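Local coordinates for diacylglycerol kinase (Bacillus anthracis, PDB 3S40), which probably phosphorylates diacylglycerol or a related lipid, with ATP as the likely phosphate donor, at residues 8-20 with 56-70. Residues are numbered along the deposited sequence; the frame is centred on the assembly and turned at random.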
ATOM      1  N   PHE A   8       5.278  -7.759 -21.967  1.00 28.22           N
ATOM      2  CA  PHE A   8       3.848  -7.738 -21.682  1.00 28.48           C
ATOM      3  C   PHE A   8       3.044  -7.785 -22.973  1.00 32.69           C
ATOM      4  O   PHE A   8       2.839  -6.764 -23.614  1.00 28.75           O
ATOM      5  CB  PHE A   8       3.465  -6.481 -20.906  1.00 26.33           C
ATOM      6  CG  PHE A   8       4.222  -6.308 -19.627  1.00 19.97           C
ATOM      7  CD1 PHE A   8       4.113  -7.248 -18.610  1.00 21.53           C
ATOM      8  CD2 PHE A   8       5.030  -5.198 -19.438  1.00 25.85           C
ATOM      9  CE1 PHE A   8       4.819  -7.093 -17.416  1.00 23.49           C
ATOM     10  CE2 PHE A   8       5.742  -5.027 -18.237  1.00 31.17           C
ATOM     11  CZ  PHE A   8       5.634  -5.974 -17.234  1.00 24.08           C
ATOM     12  N   GLU A   9       2.575  -8.974 -23.333  1.00 21.46           N
ATOM     13  CA  GLU A   9       1.916  -9.169 -24.618  1.00 37.62           C
ATOM     14  C   GLU A   9       0.546  -8.492 -24.612  1.00 31.13           C
ATOM     15  O   GLU A   9       0.177  -7.825 -25.564  1.00 26.37           O
ATOM     16  CB  GLU A   9       1.769 -10.657 -24.888  1.00 45.14           C
ATOM     17  CG  GLU A   9       1.702 -11.015 -26.351  1.00 61.63           C
ATOM     18  CD  GLU A   9       1.586 -12.513 -26.558  1.00 77.06           C
ATOM     19  OE1 GLU A   9       0.441 -13.017 -26.619  1.00 79.58           O
ATOM     20  OE2 GLU A   9       2.640 -13.182 -26.644  1.00 78.93           O
ATOM     21  N   LYS A  10      -0.192  -8.651 -23.517  1.00 28.62           N
ATOM     22  CA  LYS A  10      -1.487  -8.008 -23.371  1.00 24.97           C
ATOM     23  C   LYS A  10      -1.548  -7.184 -22.099  1.00 24.83           C
ATOM     24  O   LYS A  10      -1.121  -7.619 -21.006  1.00 18.80           O
ATOM     25  CB  LYS A  10      -2.617  -9.038 -23.407  1.00 26.89           C
ATOM     26  CG  LYS A  10      -2.680  -9.782 -24.729  1.00 30.59           C
ATOM     27  CD  LYS A  10      -3.326 -11.128 -24.568  1.00 32.42           C
ATOM     28  CE  LYS A  10      -4.811 -11.060 -24.792  1.00 48.94           C
ATOM     29  NZ  LYS A  10      -5.252 -12.208 -25.641  1.00 51.38           N
ATOM     30  N   VAL A  11      -2.077  -5.986 -22.261  1.00 13.80           N
ATOM     31  CA  VAL A  11      -2.161  -4.996 -21.192  1.00 12.34           C
ATOM     32  C   VAL A  11      -3.610  -4.545 -21.012  1.00 22.99           C
ATOM     33  O   VAL A  11      -4.339  -4.308 -21.991  1.00 18.11           O
ATOM     34  CB  VAL A  11      -1.257  -3.766 -21.497  1.00 15.40           C
ATOM     35  CG1 VAL A  11      -1.350  -2.719 -20.386  1.00 10.84           C
ATOM     36  CG2 VAL A  11       0.201  -4.200 -21.748  1.00 17.12           C
ATOM     37  N   LEU A  12      -4.019  -4.449 -19.753  1.00 16.90           N
ATOM     38  CA  LEU A  12      -5.255  -3.782 -19.359  1.00 20.39           C
ATOM     39  C   LEU A  12      -4.967  -2.490 -18.601  1.00 22.08           C
ATOM     40  O   LEU A  12      -4.194  -2.492 -17.640  1.00 20.76           O
ATOM     41  CB  LEU A  12      -6.063  -4.693 -18.443  1.00 17.04           C
ATOM     42  CG  LEU A  12      -7.249  -4.028 -17.729  1.00 17.03           C
ATOM     43  CD1 LEU A  12      -8.307  -3.524 -18.725  1.00 28.28           C
ATOM     44  CD2 LEU A  12      -7.844  -4.986 -16.714  1.00 16.05           C
ATOM     45  N   LEU A  13      -5.605  -1.398 -19.019  1.00 15.91           N
ATOM     46  CA  LEU A  13      -5.602  -0.143 -18.272  1.00 14.52           C
ATOM     47  C   LEU A  13      -6.987   0.109 -17.679  1.00 23.11           C
ATOM     48  O   LEU A  13      -7.983   0.227 -18.409  1.00 17.78           O
ATOM     49  CB  LEU A  13      -5.194   1.041 -19.182  1.00 17.38           C
ATOM     50  CG  LEU A  13      -5.374   2.457 -18.605  1.00 24.75           C
ATOM     51  CD1 LEU A  13      -4.402   2.682 -17.437  1.00 20.24           C
ATOM     52  CD2 LEU A  13      -5.183   3.579 -19.637  1.00 15.54           C
ATOM     53  N   ILE A  14      -7.054   0.176 -16.357  1.00 18.21           N
ATOM     54  CA  ILE A  14      -8.307   0.507 -15.669  1.00 17.71           C
ATOM     55  C   ILE A  14      -8.289   1.980 -15.339  1.00 22.90           C
ATOM     56  O   ILE A  14      -7.348   2.469 -14.718  1.00 20.05           O
ATOM     57  CB  ILE A  14      -8.499  -0.306 -14.368  1.00 16.50           C
ATOM     58  CG1 ILE A  14      -8.570  -1.798 -14.703  1.00 17.44           C
ATOM     59  CG2 ILE A  14      -9.774   0.159 -13.600  1.00 12.94           C
ATOM     60  CD1 ILE A  14      -8.369  -2.737 -13.506  1.00 22.16           C
ATOM     61  N   VAL A  15      -9.326   2.687 -15.769  1.00 22.40           N
ATOM     62  CA  VAL A  15      -9.417   4.128 -15.561  1.00 26.93           C
ATOM     63  C   VAL A  15     -10.586   4.496 -14.665  1.00 23.78           C
ATOM     64  O   VAL A  15     -11.732   4.180 -14.979  1.00 28.50           O
ATOM     65  CB  VAL A  15      -9.624   4.869 -16.894  1.00 27.09           C
ATOM     66  CG1 VAL A  15      -9.972   6.339 -16.637  1.00 29.87           C
ATOM     67  CG2 VAL A  15      -8.376   4.733 -17.773  1.00 25.68           C
ATOM     68  N   ASN A  16     -10.287   5.166 -13.557  1.00 23.28           N
ATOM     69  CA  ASN A  16     -11.312   5.830 -12.752  1.00 24.45           C
ATOM     70  C   ASN A  16     -11.530   7.228 -13.320  1.00 29.41           C
ATOM     71  O   ASN A  16     -10.656   8.094 -13.199  1.00 31.49           O
ATOM     72  CB  ASN A  16     -10.870   5.903 -11.285  1.00 32.11           C
ATOM     73  CG  ASN A  16     -11.880   6.620 -10.401  1.00 42.39           C
ATOM     74  OD1 ASN A  16     -12.918   7.073 -10.867  1.00 37.74           O
ATOM     75  ND2 ASN A  16     -11.578   6.712  -9.112  1.00 37.52           N
ATOM     76  N   PRO A  17     -12.694   7.452 -13.957  1.00 38.12           N
ATOM     77  CA  PRO A  17     -12.945   8.697 -14.691  1.00 39.63           C
ATOM     78  C   PRO A  17     -12.926   9.898 -13.763  1.00 34.82           C
ATOM     79  O   PRO A  17     -12.681  11.021 -14.200  1.00 39.33           O
ATOM     80  CB  PRO A  17     -14.356   8.489 -15.273  1.00 41.58           C
ATOM     81  CG  PRO A  17     -14.606   7.016 -15.202  1.00 39.76           C
ATOM     82  CD  PRO A  17     -13.853   6.544 -13.996  1.00 36.39           C
ATOM     83  N   LYS A  18     -13.174   9.656 -12.483  1.00 31.21           N
ATOM     84  CA  LYS A  18     -13.114  10.724 -11.495  1.00 41.41           C
ATOM     85  C   LYS A  18     -11.684  11.072 -11.094  1.00 41.52           C
ATOM     86  O   LYS A  18     -11.436  12.128 -10.504  1.00 35.81           O
ATOM     87  CB  LYS A  18     -13.919  10.355 -10.244  1.00 46.38           C
ATOM     88  CG  LYS A  18     -15.383  10.738 -10.307  1.00 58.10           C
ATOM     89  CD  LYS A  18     -16.262   9.585 -10.753  1.00 65.66           C
ATOM     90  CE  LYS A  18     -17.725  10.018 -10.793  1.00 76.58           C
ATOM     91  NZ  LYS A  18     -18.655   8.875 -11.020  1.00 81.24           N
ATOM     92  N   ALA A  19     -10.736  10.201 -11.413  1.00 32.55           N
ATOM     93  CA  ALA A  19      -9.393  10.379 -10.866  1.00 36.94           C
ATOM     94  C   ALA A  19      -8.722  11.610 -11.464  1.00 38.81           C
ATOM     95  O   ALA A  19      -9.136  12.108 -12.503  1.00 38.44           O
ATOM     96  CB  ALA A  19      -8.535   9.131 -11.089  1.00 31.80           C
ATOM     97  N   GLY A  20      -7.684  12.098 -10.796  1.00 29.12           N
ATOM     98  CA  GLY A  20      -6.848  13.128 -11.365  1.00 38.17           C
ATOM     99  C   GLY A  20      -7.342  14.537 -11.099  1.00 53.67           C
ATOM    100  O   GLY A  20      -8.546  14.801 -11.070  1.00 44.62           O
ATOM    101  N   TYR A  56     -12.897  -6.013 -12.609  1.00 20.87           N
ATOM    102  CA  TYR A  56     -12.137  -6.046 -13.859  1.00 26.97           C
ATOM    103  C   TYR A  56     -10.850  -6.823 -13.629  1.00 16.25           C
ATOM    104  O   TYR A  56     -10.447  -7.635 -14.470  1.00 18.89           O
ATOM    105  CB  TYR A  56     -11.783  -4.649 -14.368  1.00 27.23           C
ATOM    106  CG  TYR A  56     -12.939  -3.747 -14.730  1.00 22.74           C
ATOM    107  CD1 TYR A  56     -14.198  -4.253 -15.012  1.00 29.61           C
ATOM    108  CD2 TYR A  56     -12.755  -2.363 -14.792  1.00 26.84           C
ATOM    109  CE1 TYR A  56     -15.259  -3.394 -15.358  1.00 32.57           C
ATOM    110  CE2 TYR A  56     -13.790  -1.508 -15.127  1.00 25.33           C
ATOM    111  CZ  TYR A  56     -15.037  -2.024 -15.412  1.00 30.14           C
ATOM    112  OH  TYR A  56     -16.052  -1.153 -15.732  1.00 32.14           O
ATOM    113  N   CYS A  57     -10.215  -6.586 -12.478  1.00 19.77           N
ATOM    114  CA  CYS A  57      -8.981  -7.298 -12.159  1.00 21.47           C
ATOM    115  C   CYS A  57      -9.219  -8.784 -12.184  1.00 19.58           C
ATOM    116  O   CYS A  57      -8.463  -9.529 -12.798  1.00 21.04           O
ATOM    117  CB  CYS A  57      -8.413  -6.884 -10.794  1.00 24.19           C
ATOM    118  SG  CYS A  57      -7.589  -5.267 -10.823  1.00 30.06           S
ATOM    119  N   GLN A  58     -10.281  -9.206 -11.511  1.00 16.61           N
ATOM    120  CA  GLN A  58     -10.594 -10.624 -11.397  1.00 21.96           C
ATOM    121  C   GLN A  58     -10.972 -11.241 -12.740  1.00 18.88           C
ATOM    122  O   GLN A  58     -10.623 -12.374 -13.014  1.00 27.69           O
ATOM    123  CB  GLN A  58     -11.672 -10.856 -10.332  1.00 22.34           C
ATOM    124  CG  GLN A  58     -11.076 -10.662  -8.932  1.00 28.30           C
ATOM    125  CD  GLN A  58     -12.077 -10.749  -7.804  1.00 21.43           C
ATOM    126  OE1 GLN A  58     -13.286 -10.671  -8.013  1.00 19.12           O
ATOM    127  NE2 GLN A  58     -11.571 -10.892  -6.590  1.00 25.31           N
ATOM    128  N   GLU A  59     -11.626 -10.470 -13.602  1.00 18.53           N
ATOM    129  CA  GLU A  59     -11.982 -11.007 -14.903  1.00 19.15           C
ATOM    130  C   GLU A  59     -10.777 -11.110 -15.831  1.00 22.37           C
ATOM    131  O   GLU A  59     -10.663 -12.062 -16.588  1.00 25.44           O
ATOM    132  CB  GLU A  59     -13.066 -10.163 -15.556  1.00 20.32           C
ATOM    133  CG  GLU A  59     -13.295 -10.520 -16.996  1.00 31.42           C
ATOM    134  CD  GLU A  59     -14.412  -9.692 -17.608  1.00 52.60           C
ATOM    135  OE1 GLU A  59     -15.020  -8.879 -16.868  1.00 50.29           O
ATOM    136  OE2 GLU A  59     -14.680  -9.857 -18.820  1.00 66.02           O
ATOM    137  N   PHE A  60      -9.885 -10.124 -15.795  1.00 14.43           N
ATOM    138  CA  PHE A  60      -8.772 -10.117 -16.750  1.00 21.69           C
ATOM    139  C   PHE A  60      -7.473 -10.715 -16.232  1.00 19.69           C
ATOM    140  O   PHE A  60      -6.513 -10.866 -16.986  1.00 24.10           O
ATOM    141  CB  PHE A  60      -8.521  -8.708 -17.281  1.00 23.86           C
ATOM    142  CG  PHE A  60      -9.559  -8.260 -18.260  1.00 25.30           C
ATOM    143  CD1 PHE A  60      -9.356  -8.412 -19.613  1.00 27.08           C
ATOM    144  CD2 PHE A  60     -10.753  -7.707 -17.817  1.00 19.29           C
ATOM    145  CE1 PHE A  60     -10.313  -7.997 -20.512  1.00 38.81           C
ATOM    146  CE2 PHE A  60     -11.717  -7.294 -18.707  1.00 30.24           C
ATOM    147  CZ  PHE A  60     -11.501  -7.440 -20.061  1.00 39.48           C
ATOM    148  N   ALA A  61      -7.456 -11.056 -14.948  1.00 19.93           N
ATOM    149  CA  ALA A  61      -6.252 -11.607 -14.313  1.00 25.24           C
ATOM    150  C   ALA A  61      -5.586 -12.754 -15.087  1.00 25.41           C
ATOM    151  O   ALA A  61      -4.378 -12.783 -15.207  1.00 27.41           O
ATOM    152  CB  ALA A  61      -6.539 -12.003 -12.868  1.00 23.90           C
ATOM    153  N   SER A  62      -6.361 -13.684 -15.634  1.00 29.06           N
ATOM    154  CA  SER A  62      -5.772 -14.789 -16.381  1.00 34.41           C
ATOM    155  C   SER A  62      -5.623 -14.475 -17.867  1.00 33.17           C
ATOM    156  O   SER A  62      -5.156 -15.307 -18.639  1.00 41.58           O
ATOM    157  CB  SER A  62      -6.603 -16.067 -16.217  1.00 37.07           C
ATOM    158  OG  SER A  62      -7.821 -15.972 -16.941  1.00 39.81           O
ATOM    159  N   LYS A  63      -6.014 -13.281 -18.275  1.00 23.08           N
ATOM    160  CA  LYS A  63      -6.007 -12.969 -19.699  1.00 33.67           C
ATOM    161  C   LYS A  63      -4.954 -11.955 -20.116  1.00 33.08           C
ATOM    162  O   LYS A  63      -4.630 -11.872 -21.297  1.00 34.57           O
ATOM    163  CB  LYS A  63      -7.396 -12.498 -20.155  1.00 43.17           C
ATOM    164  CG  LYS A  63      -8.515 -13.433 -19.739  1.00 54.33           C
ATOM    165  CD  LYS A  63      -9.834 -13.110 -20.447  1.00 74.00           C
ATOM    166  CE  LYS A  63     -10.452 -11.801 -19.964  1.00 79.23           C
ATOM    167  NZ  LYS A  63     -11.841 -11.608 -20.492  1.00 80.88           N
ATOM    168  N   VAL A  64      -4.431 -11.176 -19.168  1.00 23.21           N
ATOM    169  CA  VAL A  64      -3.425 -10.171 -19.505  1.00 17.72           C
ATOM    170  C   VAL A  64      -2.149 -10.363 -18.712  1.00 24.61           C
ATOM    171  O   VAL A  64      -2.131 -11.078 -17.722  1.00 22.87           O
ATOM    172  CB  VAL A  64      -3.921  -8.707 -19.275  1.00 20.78           C
ATOM    173  CG1 VAL A  64      -5.000  -8.314 -20.312  1.00 20.83           C
ATOM    174  CG2 VAL A  64      -4.435  -8.508 -17.845  1.00 14.01           C
ATOM    175  N   ASP A  65      -1.094  -9.684 -19.136  1.00 21.40           N
ATOM    176  CA  ASP A  65       0.217  -9.793 -18.505  1.00 27.03           C
ATOM    177  C   ASP A  65       0.492  -8.620 -17.587  1.00 21.18           C
ATOM    178  O   ASP A  65       1.308  -8.724 -16.686  1.00 19.79           O
ATOM    179  CB  ASP A  65       1.312  -9.883 -19.572  1.00 26.44           C
ATOM    180  CG  ASP A  65       1.023 -10.982 -20.587  1.00 42.80           C
ATOM    181  OD1 ASP A  65       1.101 -12.171 -20.204  1.00 39.98           O
ATOM    182  OD2 ASP A  65       0.687 -10.660 -21.748  1.00 46.60           O
ATOM    183  N   LEU A  66      -0.205  -7.516 -17.818  1.00 14.22           N
ATOM    184  CA  LEU A  66       0.007  -6.299 -17.055  1.00 16.68           C
ATOM    185  C   LEU A  66      -1.335  -5.634 -16.834  1.00 20.59           C
ATOM    186  O   LEU A  66      -2.119  -5.469 -17.788  1.00 20.53           O
ATOM    187  CB  LEU A  66       0.930  -5.356 -17.841  1.00 15.92           C
ATOM    188  CG  LEU A  66       1.198  -3.975 -17.227  1.00 22.02           C
ATOM    189  CD1 LEU A  66       1.848  -4.096 -15.814  1.00 25.96           C
ATOM    190  CD2 LEU A  66       2.068  -3.118 -18.156  1.00 19.11           C
ATOM    191  N   ILE A  67      -1.618  -5.284 -15.589  1.00 16.84           N
ATOM    192  CA  ILE A  67      -2.784  -4.465 -15.256  1.00 22.22           C
ATOM    193  C   ILE A  67      -2.320  -3.103 -14.743  1.00 24.98           C
ATOM    194  O   ILE A  67      -1.554  -3.015 -13.786  1.00 21.22           O
ATOM    195  CB  ILE A  67      -3.705  -5.134 -14.207  1.00 19.65           C
ATOM    196  CG1 ILE A  67      -4.338  -6.411 -14.791  1.00 13.91           C
ATOM    197  CG2 ILE A  67      -4.799  -4.166 -13.749  1.00 18.72           C
ATOM    198  CD1 ILE A  67      -5.443  -7.016 -13.947  1.00 19.96           C
ATOM    199  N   ILE A  68      -2.752  -2.039 -15.411  1.00 18.78           N
ATOM    200  CA  ILE A  68      -2.404  -0.684 -15.003  1.00 12.93           C
ATOM    201  C   ILE A  68      -3.622  -0.057 -14.371  1.00 20.43           C
ATOM    202  O   ILE A  68      -4.724  -0.172 -14.905  1.00 16.54           O
ATOM    203  CB  ILE A  68      -1.981   0.166 -16.207  1.00 16.64           C
ATOM    204  CG1 ILE A  68      -0.885  -0.563 -16.989  1.00 20.90           C
ATOM    205  CG2 ILE A  68      -1.555   1.580 -15.759  1.00 18.48           C
ATOM    206  CD1 ILE A  68      -0.488   0.140 -18.276  1.00 19.84           C
ATOM    207  N   VAL A  69      -3.454   0.583 -13.222  1.00 18.57           N
ATOM    208  CA  VAL A  69      -4.594   1.284 -12.615  1.00 15.66           C
ATOM    209  C   VAL A  69      -4.350   2.788 -12.549  1.00 23.03           C
ATOM    210  O   VAL A  69      -3.363   3.231 -11.978  1.00 25.06           O
ATOM    211  CB  VAL A  69      -4.927   0.700 -11.224  1.00 20.68           C
ATOM    212  CG1 VAL A  69      -3.684   0.644 -10.360  1.00 21.45           C
ATOM    213  CG2 VAL A  69      -6.049   1.490 -10.562  1.00 29.69           C
ATOM    214  N   PHE A  70      -5.226   3.572 -13.185  1.00 22.93           N
ATOM    215  CA  PHE A  70      -5.207   5.018 -13.030  1.00 23.41           C
ATOM    216  C   PHE A  70      -6.227   5.421 -11.989  1.00 23.75           C
ATOM    217  O   PHE A  70      -7.425   5.343 -12.233  1.00 32.93           O
ATOM    218  CB  PHE A  70      -5.521   5.733 -14.343  1.00 21.45           C
ATOM    219  CG  PHE A  70      -5.628   7.242 -14.197  1.00 28.65           C
ATOM    220  CD1 PHE A  70      -4.683   7.953 -13.478  1.00 27.48           C
ATOM    221  CD2 PHE A  70      -6.660   7.946 -14.807  1.00 27.94           C
ATOM    222  CE1 PHE A  70      -4.768   9.348 -13.343  1.00 28.56           C
ATOM    223  CE2 PHE A  70      -6.750   9.341 -14.686  1.00 30.42           C
ATOM    224  CZ  PHE A  70      -5.810  10.040 -13.951  1.00 27.07           C
TER
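L12 and I14 each bond through both N and O to the strand of L66, I68 and F70. L12 N gives to L66 O, and L12 O takes I68 N at 2.7 Å. N16 N to F70 O is longer, 3.2 Å. K10 O accepts D65 N, plus a weak bond from L66 N. D65 points across the contact, and its OD2 accepts K10 N at 2.8 Å through the anti lone pair. Strands 11-15 and 66-70 are the parallel central pair of the four-stranded sheet in the catalytic domain. Helix 52-60 joins strand 42-46 to strand 66-71 in a beta-alpha-beta crossover that passes over strand 11-15; its segment 56-60 runs antiparallel to that strand (168°).

Under that helix, the L12 side chain crosses that of F60 at about a right angle, CD2 3.8 Å from F60 CB. With CG1 anti to the carbonyl carbon (chi1 -62°) and the chain extended beyond it, I14 CD1 ends among C57 SG, Y56 CB and I67 CG2. On the other face L13 CD1 presses on I68 CG2 at a tight 3.5 Å.

In CH-pi contacts, L66 CB sits over the F8 ring and A19 CB over F70, 4.1 Å from its centroid.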